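Long-range contacts in ABC-type amino acid transport system, periplasmic component (Caldanaerobacter subterraneus subsp. tengcongensis MB4, PDB 4YMX), which binds arginine and, as the substrate-binding component of an amino acid ABC transporter, probably hands it on to the membrane complex: residues A72-L77 / V236-V240; E159-I164 / I215-E219; I149-I153 / R174-E178; D194-K198 / K208-M212. All blocks are in the same frame, centred on the assembly; numbering follows the deposited sequence.

Contact 1 of 4, residues A72-L77 / V236-V240; sequences AIAKKL and VVNEV
Val240 forks over helix 65-77 and makes the tightest part of this helix-helix contact. Its CG1 methyl, anti to the backbone N (chi1 168°), lies 3.8 Å from Ala72 CB and also rests against Ile73 CG1. The other branch goes to Lys76, where Val240 CG2 stands 3.6 Å from Lys76 CB. Ile73 crosses Val240 at about a right angle and carries its CD1 onward to Val237 CG2, 3.9 Å away, so that one buried isoleucine joins two successive turns of helix 231-247. At the C-terminal end of 72-77, Leu77 CD2 packs 3.8 Å from Val236 CG1. The solvent side is looser. Lys76 holds CG anti to its backbone N (chi1 -176°), beside Val236 CG1, and then bends at chi2, yet its NZ ends 5.0 Å from Glu239 OE1; these opposite charges may attract, but they do not meet. No hydrogen bond joins the two segments, whose axes come within 9.7 Å at an angle of 114°, which implies a short crossing and not extended side-by-side packing. Leu77 also touches Ile39 of strand 38-43 and Val237 touches Ser120 of strand 117-124, as expected for two helices packed on the mixed beta sheet in a lobe of a type II periplasmic binding fold.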
loop_
_atom_site.group_PDB
_atom_site.type_symbol
_atom_site.label_atom_id
_atom_site.label_comp_id
_atom_site.label_asym_id
_atom_site.label_seq_id
_atom_site.Cartn_x
_atom_site.Cartn_y
_atom_site.Cartn_z
ATOM N N ALA A 72 8.833 13.206 -8.317
ATOM C CA ALA A 72 10.110 13.779 -7.900
ATOM C C ALA A 72 11.264 12.981 -8.507
ATOM O O ALA A 72 12.277 13.549 -8.935
ATOM C CB ALA A 72 10.221 13.819 -6.374
ATOM N N ILE A 73 11.105 11.660 -8.562
ATOM C CA ILE A 73 12.118 10.800 -9.158
ATOM C C ILE A 73 12.224 11.064 -10.659
ATOM O O ILE A 73 13.331 11.206 -11.197
ATOM C CB ILE A 73 11.800 9.310 -8.892
ATOM C CG1 ILE A 73 11.944 8.991 -7.399
ATOM C CG2 ILE A 73 12.677 8.388 -9.763
ATOM C CD1 ILE A 73 11.308 7.660 -6.996
ATOM N N ALA A 74 11.075 11.138 -11.334
ATOM C CA ALA A 74 11.058 11.392 -12.773
ATOM C C ALA A 74 11.716 12.731 -13.089
ATOM O O ALA A 74 12.439 12.845 -14.082
ATOM C CB ALA A 74 9.646 11.359 -13.303
ATOM N N LYS A 75 11.477 13.734 -12.247
ATOM C CA LYS A 75 12.052 15.060 -12.463
ATOM C C LYS A 75 13.566 15.091 -12.277
ATOM O O LYS A 75 14.276 15.752 -13.051
ATOM C CB LYS A 75 11.352 16.112 -11.606
ATOM C CG LYS A 75 9.976 16.463 -12.145
ATOM C CD LYS A 75 9.461 17.781 -11.589
ATOM C CE LYS A 75 7.993 17.985 -11.933
ATOM N NZ LYS A 75 7.149 17.955 -10.706
ATOM N N LYS A 76 14.064 14.362 -11.282
ATOM C CA LYS A 76 15.507 14.207 -11.095
ATOM C C LYS A 76 16.155 13.566 -12.319
ATOM O O LYS A 76 17.237 13.973 -12.754
ATOM C CB LYS A 76 15.793 13.364 -9.852
ATOM C CG LYS A 76 17.270 13.221 -9.508
ATOM C CD LYS A 76 17.926 14.558 -9.188
ATOM C CE LYS A 76 19.309 14.337 -8.591
ATOM N NZ LYS A 76 19.974 15.611 -8.207
ATOM N N LEU A 77 15.484 12.571 -12.886
ATOM C CA LEU A 77 16.019 11.862 -14.045
ATOM C C LEU A 77 15.830 12.630 -15.355
ATOM O O LEU A 77 16.461 12.303 -16.362
ATOM C CB LEU A 77 15.363 10.484 -14.165
ATOM C CG LEU A 77 15.678 9.444 -13.084
ATOM C CD1 LEU A 77 14.702 8.280 -13.193
ATOM C CD2 LEU A 77 17.109 8.948 -13.211
ATOM N N VAL A 236 19.605 6.739 -7.462
ATOM C CA VAL A 236 18.819 7.943 -7.715
ATOM C C VAL A 236 17.587 8.006 -6.808
ATOM O O VAL A 236 17.291 9.061 -6.241
ATOM C CB VAL A 236 18.396 8.067 -9.199
ATOM C CG1 VAL A 236 17.406 9.207 -9.383
ATOM C CG2 VAL A 236 19.629 8.271 -10.097
ATOM N N VAL A 237 16.881 6.889 -6.663
ATOM C CA VAL A 237 15.699 6.858 -5.809
ATOM C C VAL A 237 16.070 7.215 -4.372
ATOM O O VAL A 237 15.397 8.038 -3.733
ATOM C CB VAL A 237 14.971 5.492 -5.871
ATOM C CG1 VAL A 237 13.879 5.404 -4.799
ATOM C CG2 VAL A 237 14.366 5.290 -7.244
ATOM N N ASN A 238 17.119 6.632 -3.863
ATOM C CA ASN A 238 17.544 6.921 -2.515
ATOM C C ASN A 238 17.978 8.353 -2.343
ATOM O O ASN A 238 17.686 8.925 -1.357
ATOM C CB ASN A 238 18.657 5.978 -2.066
ATOM C CG ASN A 238 18.142 4.661 -1.592
ATOM O OD1 ASN A 238 17.045 4.551 -1.129
ATOM N ND2 ASN A 238 18.968 3.687 -1.674
ATOM N N GLU A 239 18.654 8.903 -3.340
ATOM C CA GLU A 239 19.027 10.317 -3.312
ATOM C C GLU A 239 17.799 11.226 -3.290
ATOM O O GLU A 239 17.763 12.220 -2.564
ATOM C CB GLU A 239 19.919 10.670 -4.513
ATOM C CG GLU A 239 21.321 10.063 -4.479
ATOM C CD GLU A 239 22.113 10.340 -5.748
ATOM O OE1 GLU A 239 21.891 11.396 -6.378
ATOM O OE2 GLU A 239 22.956 9.496 -6.121
ATOM N N VAL A 240 16.792 10.896 -4.091
ATOM C CA VAL A 240 15.585 11.720 -4.162
ATOM C C VAL A 240 14.809 11.674 -2.850
ATOM O O VAL A 240 14.353 12.709 -2.362
ATOM C CB VAL A 240 14.684 11.296 -5.347
ATOM C CG1 VAL A 240 13.308 11.941 -5.242
ATOM C CG2 VAL A 240 15.365 11.652 -6.667
#

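Contact 2 of 4, residues E159-I164 / I215-E219; sequences EAAKKI and INNVE
Ala160 turns its methyl onto a backbone carbonyl, Ala160 CB lying 3.4 Å from Ile215 O and 3.8 Å from Val218 CG1. The contact sets residues 159-164 against residues 215-219, part of one of the interlobe crossings of the type II periplasmic binding fold, since this loop leaves strand 207-210 of one sheet and enters strand 222-227 of the other. An inverse gamma turn centred on Asn217 bends the loop, and Ala161 to Ile164 form a type I turn. Val218 presents its CG1 methyl because CG1 is anti to its carbonyl carbon (chi1 -70°), and the extended Glu159 chain slides past it in the opposite direction. Beyond it a water donates to Glu159 OE2 at 2.9 Å and accepts from Glu219 N; Glu159 OE2 and Glu219 OE2, which would probably repel, stay 4.8 Å apart. Deeper in, the Ile164 and Ile215 side chains cross at a slant, Ile164 CD1 and Ile215 CD1 being 4.2 Å apart, while Ile215 also packs on Val130 of strand 128-133. On the outer side the Lys163 chain folds at chi3 (-76°), which brings its NZ 2.8 Å from Asn217 O and 3.0 Å from a second water that accepts from it.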
loop_
_atom_site.group_PDB
_atom_site.type_symbol
_atom_site.label_atom_id
_atom_site.label_comp_id
_atom_site.label_asym_id
_atom_site.label_seq_id
_atom_site.Cartn_x
_atom_site.Cartn_y
_atom_site.Cartn_z
ATOM N N GLU A 159 -0.309 -11.952 5.074
ATOM C CA GLU A 159 0.608 -12.671 5.962
ATOM C C GLU A 159 0.144 -12.617 7.420
ATOM O O GLU A 159 0.189 -13.621 8.144
ATOM C CB GLU A 159 2.005 -12.066 5.842
ATOM C CG GLU A 159 3.052 -12.735 6.697
ATOM C CD GLU A 159 4.408 -12.065 6.578
ATOM O OE1 GLU A 159 4.690 -11.460 5.517
ATOM O OE2 GLU A 159 5.185 -12.135 7.552
ATOM N N ALA A 160 -0.310 -11.442 7.847
ATOM C CA ALA A 160 -0.772 -11.264 9.218
ATOM C C ALA A 160 -2.028 -12.097 9.478
ATOM O O ALA A 160 -2.134 -12.788 10.505
ATOM C CB ALA A 160 -1.026 -9.784 9.501
ATOM N N ALA A 161 -2.975 -12.048 8.546
ATOM C CA ALA A 161 -4.237 -12.764 8.726
ATOM C C ALA A 161 -4.055 -14.275 8.734
ATOM O O ALA A 161 -4.802 -14.985 9.419
ATOM C CB ALA A 161 -5.242 -12.354 7.661
ATOM N N LYS A 162 -3.061 -14.769 7.995
ATOM C CA LYS A 162 -2.829 -16.215 7.900
ATOM C C LYS A 162 -2.451 -16.839 9.237
ATOM O O LYS A 162 -2.565 -18.054 9.411
ATOM C CB LYS A 162 -1.747 -16.529 6.868
ATOM C CG LYS A 162 -2.227 -16.516 5.438
ATOM C CD LYS A 162 -1.065 -16.810 4.492
ATOM C CE LYS A 162 -1.526 -16.952 3.053
ATOM N NZ LYS A 162 -0.369 -17.199 2.145
ATOM N N LYS A 163 -2.006 -16.012 10.174
ATOM C CA LYS A 163 -1.587 -16.498 11.486
ATOM C C LYS A 163 -2.745 -16.656 12.469
ATOM O O LYS A 163 -2.578 -17.230 13.547
ATOM C CB LYS A 163 -0.501 -15.589 12.060
ATOM C CG LYS A 163 0.790 -15.661 11.265
ATOM C CD LYS A 163 1.887 -14.805 11.877
ATOM C CE LYS A 163 1.656 -13.333 11.593
ATOM N NZ LYS A 163 2.726 -12.479 12.177
ATOM N N ILE A 164 -3.918 -16.150 12.093
ATOM C CA ILE A 164 -5.096 -16.247 12.947
ATOM C C ILE A 164 -5.583 -17.692 12.974
ATOM O O ILE A 164 -5.780 -18.299 11.924
ATOM C CB ILE A 164 -6.220 -15.334 12.440
ATOM C CG1 ILE A 164 -5.795 -13.865 12.535
ATOM C CG2 ILE A 164 -7.510 -15.576 13.213
ATOM C CD1 ILE A 164 -6.627 -12.925 11.664
ATOM N N ILE A 215 -2.057 -8.056 15.512
ATOM C CA ILE A 215 -2.189 -8.138 14.064
ATOM C C ILE A 215 -1.024 -7.435 13.374
ATOM O O ILE A 215 -0.753 -7.681 12.204
ATOM C CB ILE A 215 -3.544 -7.571 13.568
ATOM C CG1 ILE A 215 -3.868 -8.079 12.158
ATOM C CG2 ILE A 215 -3.532 -6.049 13.583
ATOM C CD1 ILE A 215 -4.243 -9.551 12.103
ATOM N N ASN A 216 -0.323 -6.583 14.114
ATOM C CA ASN A 216 0.768 -5.796 13.544
ATOM C C ASN A 216 2.138 -6.482 13.645
ATOM O O ASN A 216 3.176 -5.851 13.423
ATOM C CB ASN A 216 0.800 -4.410 14.197
ATOM C CG ASN A 216 1.615 -3.403 13.404
ATOM O OD1 ASN A 216 1.547 -3.359 12.171
ATOM N ND2 ASN A 216 2.420 -2.605 14.114
ATOM N N ASN A 217 2.145 -7.778 13.940
ATOM C CA ASN A 217 3.405 -8.518 14.083
ATOM C C ASN A 217 3.981 -8.979 12.743
ATOM O O ASN A 217 4.299 -10.157 12.544
ATOM C CB ASN A 217 3.252 -9.700 15.047
ATOM C CG ASN A 217 3.025 -9.264 16.482
ATOM O OD1 ASN A 217 3.222 -8.102 16.840
ATOM N ND2 ASN A 217 2.617 -10.209 17.317
ATOM N N VAL A 218 4.072 -8.040 11.806
ATOM C CA VAL A 218 4.695 -8.276 10.507
ATOM C C VAL A 218 5.661 -7.133 10.256
ATOM O O VAL A 218 5.669 -6.149 11.003
ATOM C CB VAL A 218 3.655 -8.322 9.365
ATOM C CG1 VAL A 218 2.818 -9.577 9.467
ATOM C CG2 VAL A 218 2.773 -7.069 9.404
ATOM N N GLU A 219 6.477 -7.259 9.218
ATOM C CA GLU A 219 7.373 -6.179 8.826
ATOM C C GLU A 219 6.549 -4.959 8.408
ATOM O O GLU A 219 5.471 -5.098 7.814
ATOM C CB GLU A 219 8.325 -6.643 7.712
ATOM C CG GLU A 219 9.333 -7.695 8.194
ATOM C CD GLU A 219 9.848 -8.614 7.103
ATOM O OE1 GLU A 219 11.061 -8.544 6.791
ATOM O OE2 GLU A 219 9.057 -9.426 6.579
HETATM O O HOH W 1 6.744 -9.654 7.533
HETATM O O HOH W 2 0.802 -10.177 12.405
#

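Contact 3 of 4, residues I149-I153 / R174-E178; sequences IAVQI and RVSDE. With ARG (arginine), chain C.
Glu178 OE1 receives the shortest polar bond of the contact, 2.7 Å from a water that in turn accepts from Gln152 N at 3.0 Å. The bridge joins helix 175-183 to strand 148-152 in the alpha/beta lobe of a type II periplasmic binding fold. Ala150 CB points at the helix, 4.0 Å from Glu178 CB, whereas Val151 points the other way and meets Ala161 of helix 156-161, so the strand lies between two helix layers. The Glu178 chain, extended beyond CG, runs across the strand with its carboxylate plane 69° from the Gln152 amide. This buried group is tightly placed: Glu178 OE2 comes 3.1 Å from Gln152 CB, and its approach to Gln152 N is too poorly angled for a hydrogen bond, which leaves the water to make the link. Gln152 itself reaches into the ligand pocket because CG stands anti to the backbone N (chi1 179°) and the chain continues extended. There its NE2 is held by Asn173 O, fixing which way the amide faces. With a leucine in place of Gln152, Asn173 O would probably lose this donor and the ligand guanidinium one acceptor. Asp46 OD2 accepts from Val175 N. Val175 CG2 abuts Gln152 OE1 at 3.4 Å, and that same oxygen accepts from the bound arginine's NH1 at 2.9 Å.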
loop_
_atom_site.group_PDB
_atom_site.type_symbol
_atom_site.label_atom_id
_atom_site.label_comp_id
_atom_site.label_asym_id
_atom_site.label_seq_id
_atom_site.Cartn_x
_atom_site.Cartn_y
_atom_site.Cartn_z
ATOM N N ILE A 149 -11.867 -13.442 6.998
ATOM C CA ILE A 149 -11.078 -12.214 6.998
ATOM C C ILE A 149 -10.655 -11.866 5.577
ATOM O O ILE A 149 -9.977 -12.658 4.914
ATOM C CB ILE A 149 -9.829 -12.377 7.876
ATOM C CG1 ILE A 149 -10.226 -12.880 9.269
ATOM C CG2 ILE A 149 -9.047 -11.059 7.941
ATOM C CD1 ILE A 149 -11.084 -11.929 10.054
ATOM N N ALA A 150 -11.065 -10.685 5.100
ATOM C CA ALA A 150 -10.695 -10.241 3.758
ATOM C C ALA A 150 -9.310 -9.611 3.781
ATOM O O ALA A 150 -8.999 -8.792 4.655
ATOM C CB ALA A 150 -11.714 -9.265 3.202
ATOM N N VAL A 151 -8.470 -10.018 2.825
ATOM C CA VAL A 151 -7.110 -9.508 2.690
ATOM C C VAL A 151 -6.725 -9.397 1.227
ATOM O O VAL A 151 -7.292 -10.087 0.369
ATOM C CB VAL A 151 -6.067 -10.420 3.380
ATOM C CG1 VAL A 151 -6.269 -10.421 4.894
ATOM C CG2 VAL A 151 -6.121 -11.833 2.823
ATOM N N GLN A 152 -5.725 -8.566 0.954
ATOM C CA GLN A 152 -5.221 -8.397 -0.396
ATOM C C GLN A 152 -4.146 -9.439 -0.693
ATOM O O GLN A 152 -3.195 -9.621 0.075
ATOM C CB GLN A 152 -4.681 -6.977 -0.606
ATOM C CG GLN A 152 -4.115 -6.741 -1.994
ATOM C CD GLN A 152 -3.916 -5.273 -2.284
ATOM O OE1 GLN A 152 -3.373 -4.524 -1.463
ATOM N NE2 GLN A 152 -4.392 -4.838 -3.442
ATOM N N ILE A 153 -4.320 -10.141 -1.804
ATOM C CA ILE A 153 -3.360 -11.156 -2.221
ATOM C C ILE A 153 -1.956 -10.581 -2.363
ATOM O O ILE A 153 -1.757 -9.544 -2.998
ATOM C CB ILE A 153 -3.770 -11.773 -3.550
ATOM C CG1 ILE A 153 -5.096 -12.505 -3.384
ATOM C CG2 ILE A 153 -2.711 -12.753 -4.048
ATOM C CD1 ILE A 153 -5.806 -12.710 -4.692
ATOM N N ARG A 174 -7.886 -6.517 -5.184
ATOM C CA ARG A 174 -7.912 -5.083 -4.903
ATOM C C ARG A 174 -8.596 -4.776 -3.580
ATOM O O ARG A 174 -9.609 -5.387 -3.214
ATOM C CB ARG A 174 -8.631 -4.333 -6.032
ATOM C CG ARG A 174 -7.995 -4.535 -7.400
ATOM C CD ARG A 174 -6.765 -3.666 -7.556
ATOM N NE ARG A 174 -7.116 -2.313 -7.991
ATOM C CZ ARG A 174 -6.288 -1.482 -8.623
ATOM N NH1 ARG A 174 -5.045 -1.848 -8.890
ATOM N NH2 ARG A 174 -6.711 -0.283 -8.990
ATOM N N VAL A 175 -8.035 -3.805 -2.873
ATOM C CA VAL A 175 -8.529 -3.416 -1.559
ATOM C C VAL A 175 -9.976 -2.940 -1.611
ATOM O O VAL A 175 -10.746 -3.166 -0.671
ATOM C CB VAL A 175 -7.621 -2.327 -0.945
ATOM C CG1 VAL A 175 -8.192 -1.814 0.371
ATOM C CG2 VAL A 175 -6.221 -2.887 -0.733
ATOM N N SER A 176 -10.357 -2.283 -2.704
ATOM C CA SER A 176 -11.715 -1.772 -2.826
ATOM C C SER A 176 -12.759 -2.887 -2.689
ATOM O O SER A 176 -13.825 -2.676 -2.119
ATOM C CB SER A 176 -11.886 -1.027 -4.148
ATOM O OG SER A 176 -11.474 -1.848 -5.228
ATOM N N ASP A 177 -12.437 -4.083 -3.164
ATOM C CA ASP A 177 -13.358 -5.209 -3.042
ATOM C C ASP A 177 -13.447 -5.762 -1.630
ATOM O O ASP A 177 -14.481 -6.298 -1.233
ATOM C CB ASP A 177 -13.006 -6.296 -4.055
ATOM C CG ASP A 177 -13.280 -5.853 -5.463
ATOM O OD1 ASP A 177 -14.441 -5.489 -5.750
ATOM O OD2 ASP A 177 -12.333 -5.816 -6.274
ATOM N N GLU A 178 -12.381 -5.605 -0.853
ATOM C CA GLU A 178 -12.397 -6.012 0.546
ATOM C C GLU A 178 -13.390 -5.176 1.330
ATOM O O GLU A 178 -14.119 -5.691 2.181
ATOM C CB GLU A 178 -10.997 -5.884 1.143
ATOM C CG GLU A 178 -9.971 -6.752 0.426
ATOM C CD GLU A 178 -8.559 -6.442 0.851
ATOM O OE1 GLU A 178 -8.302 -6.325 2.074
ATOM O OE2 GLU A 178 -7.695 -6.297 -0.046
HETATM N N ARG C . 2.203 -2.688 2.817
HETATM C CA ARG C . 1.547 -3.952 2.392
HETATM C C ARG C . 2.512 -4.820 1.605
HETATM O O ARG C . 3.614 -4.389 1.271
HETATM C CB ARG C . 0.309 -3.650 1.546
HETATM C CG ARG C . 0.581 -2.758 0.351
HETATM C CD ARG C . -0.605 -2.716 -0.599
HETATM N NE ARG C . -0.474 -1.625 -1.554
HETATM C CZ ARG C . -1.361 -1.342 -2.499
HETATM N NH1 ARG C . -2.457 -2.069 -2.639
HETATM N NH2 ARG C . -1.141 -0.328 -3.314
HETATM O OXT ARG C . 2.205 -5.969 1.292
HETATM O O HOH W 3 -5.723 -6.065 2.688
#

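Contact 4 of 4, residues D194-K198 / K208-M212; sequences DTVAK and KILYM
Asp194 turns CG away from its own backbone N (chi1 -176°), and Tyr211 sets its ring anti to the carbonyl carbon; these two torsions aim carboxylate and phenol at each other. The result is a hydrogen bond of 2.6 Å from Tyr211 OH to Asp194 OD1, which receives it on the syn side but 25° out of the carboxylate plane. The carboxylate and ring planes stand 84° apart, and Asp194 OD2 lies at the ring edge, in its plane. Lys198, one helical turn on, adds a long salt bridge, its NZ 3.9 Å from Asp194 OD2, and the Lys198 side chain crosses Tyr211 at about a right angle, with Lys198 CE 3.4 Å from Tyr211 OH. Without the carboxylate, as with an alanine here, the phenol would probably lose its acceptor and Lys198 this distant counter-charge, and the ring would probably be less firmly fixed. Ile209 meets both partners: its CG2 sits 3.5 Å above one face of the Tyr211 ring, toward the rim, while Ile209 CD1 inserts against the helix, 3.7 Å from Ala197 CB and as near to Lys198 CG. Segment 194-198 runs nearly antiparallel to 208-210, part of the edge strand 207-210. The helix packs on strand 128-133, Ala197 touching Val131 and Asp194 touching Val129, while strand 207-210 pairs antiparallel beside it in the sheet and Ile209 also touches Val129.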
loop_
_atom_site.group_PDB
_atom_site.type_symbol
_atom_site.label_atom_id
_atom_site.label_comp_id
_atom_site.label_asym_id
_atom_site.label_seq_id
_atom_site.Cartn_x
_atom_site.Cartn_y
_atom_site.Cartn_z
ATOM N N ASP A 194 -3.463 1.094 8.509
ATOM C CA ASP A 194 -4.215 2.108 9.243
ATOM C C ASP A 194 -4.573 3.325 8.396
ATOM O O ASP A 194 -5.725 3.742 8.338
ATOM C CB ASP A 194 -3.382 2.557 10.452
ATOM C CG ASP A 194 -4.113 3.546 11.348
ATOM O OD1 ASP A 194 -5.354 3.487 11.430
ATOM O OD2 ASP A 194 -3.426 4.377 11.984
ATOM N N THR A 195 -3.584 3.907 7.728
ATOM C CA THR A 195 -3.843 5.132 6.976
ATOM C C THR A 195 -4.807 4.894 5.823
ATOM O O THR A 195 -5.609 5.763 5.478
ATOM C CB THR A 195 -2.559 5.769 6.451
ATOM O OG1 THR A 195 -1.851 4.823 5.647
ATOM C CG2 THR A 195 -1.690 6.228 7.613
ATOM N N VAL A 196 -4.722 3.715 5.222
ATOM C CA VAL A 196 -5.641 3.365 4.149
ATOM C C VAL A 196 -7.060 3.103 4.673
ATOM O O VAL A 196 -8.041 3.555 4.068
ATOM C CB VAL A 196 -5.098 2.174 3.340
ATOM C CG1 VAL A 196 -6.087 1.750 2.275
ATOM C CG2 VAL A 196 -3.776 2.565 2.679
ATOM N N ALA A 197 -7.167 2.387 5.789
ATOM C CA ALA A 197 -8.465 2.213 6.438
ATOM C C ALA A 197 -9.119 3.564 6.738
ATOM O O ALA A 197 -10.320 3.743 6.517
ATOM C CB ALA A 197 -8.328 1.390 7.710
ATOM N N LYS A 198 -8.340 4.517 7.246
ATOM C CA LYS A 198 -8.903 5.830 7.552
ATOM C C LYS A 198 -9.465 6.496 6.296
ATOM O O LYS A 198 -10.536 7.103 6.321
ATOM C CB LYS A 198 -7.870 6.729 8.237
ATOM C CG LYS A 198 -7.441 6.260 9.618
ATOM C CD LYS A 198 -6.512 7.293 10.240
ATOM C CE LYS A 198 -6.076 6.899 11.633
ATOM N NZ LYS A 198 -5.100 7.890 12.189
ATOM N N LYS A 208 -15.461 0.749 11.546
ATOM C CA LYS A 208 -14.516 1.256 12.535
ATOM C C LYS A 208 -13.212 0.477 12.483
ATOM O O LYS A 208 -13.170 -0.668 12.021
ATOM C CB LYS A 208 -15.111 1.209 13.949
ATOM C CG LYS A 208 -15.388 -0.188 14.449
ATOM C CD LYS A 208 -16.049 -0.167 15.814
ATOM C CE LYS A 208 -16.398 -1.586 16.222
ATOM N NZ LYS A 208 -17.048 -1.591 17.564
ATOM N N ILE A 209 -12.149 1.108 12.962
ATOM C CA ILE A 209 -10.838 0.489 13.026
ATOM C C ILE A 209 -10.621 -0.054 14.433
ATOM O O ILE A 209 -10.881 0.640 15.421
ATOM C CB ILE A 209 -9.757 1.523 12.709
ATOM C CG1 ILE A 209 -9.935 2.019 11.275
ATOM C CG2 ILE A 209 -8.365 0.939 12.915
ATOM C CD1 ILE A 209 -9.046 3.205 10.902
ATOM N N LEU A 210 -10.164 -1.299 14.514
ATOM C CA LEU A 210 -9.694 -1.870 15.768
ATOM C C LEU A 210 -8.171 -1.953 15.734
ATOM O O LEU A 210 -7.579 -2.604 14.856
ATOM C CB LEU A 210 -10.306 -3.249 16.018
ATOM C CG LEU A 210 -11.832 -3.248 16.073
ATOM C CD1 LEU A 210 -12.379 -4.651 16.281
ATOM C CD2 LEU A 210 -12.333 -2.302 17.156
ATOM N N TYR A 211 -7.540 -1.260 16.677
ATOM C CA TYR A 211 -6.088 -1.281 16.824
ATOM C C TYR A 211 -5.677 -2.451 17.704
ATOM O O TYR A 211 -5.652 -2.343 18.932
ATOM C CB TYR A 211 -5.592 0.052 17.407
ATOM C CG TYR A 211 -5.812 1.191 16.440
ATOM C CD1 TYR A 211 -4.865 1.494 15.476
ATOM C CD2 TYR A 211 -6.983 1.935 16.459
ATOM C CE1 TYR A 211 -5.066 2.517 14.567
ATOM C CE2 TYR A 211 -7.201 2.960 15.542
ATOM C CZ TYR A 211 -6.231 3.245 14.602
ATOM O OH TYR A 211 -6.449 4.255 13.695
ATOM N N MET A 212 -5.367 -3.579 17.081
ATOM C CA MET A 212 -4.972 -4.773 17.825
ATOM C C MET A 212 -3.470 -4.945 17.753
ATOM O O MET A 212 -2.916 -5.015 16.657
ATOM C CB MET A 212 -5.644 -5.999 17.223
ATOM C CG MET A 212 -7.147 -5.883 17.114
ATOM S SD MET A 212 -7.833 -7.419 16.503
ATOM C CE MET A 212 -9.580 -7.065 16.548
#

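How the contacts relate
Contact 1 belongs to one lobe, while contacts 3 and 4 belong to the other and reach the same five-stranded sheet; contact 2 joins that second lobe to an interlobe crossing. The centre of contact 1 is 31 Å from those of contacts 3 and 4, on the far side of the chain's centre. Contacts 2 and 3 touch directly, Ala161 CB lying 3.5 Å from Val151 CG1. Contacts 3 and 4 have centres 14 Å apart but do not touch. Contact 3 alone bonds the bound arginine; the side chains of Glu159 in contact 2 and Asp194 in contact 4 stay about 7 Å and 11 Å from it, although Asp194 directly follows the pocket residue Glu193.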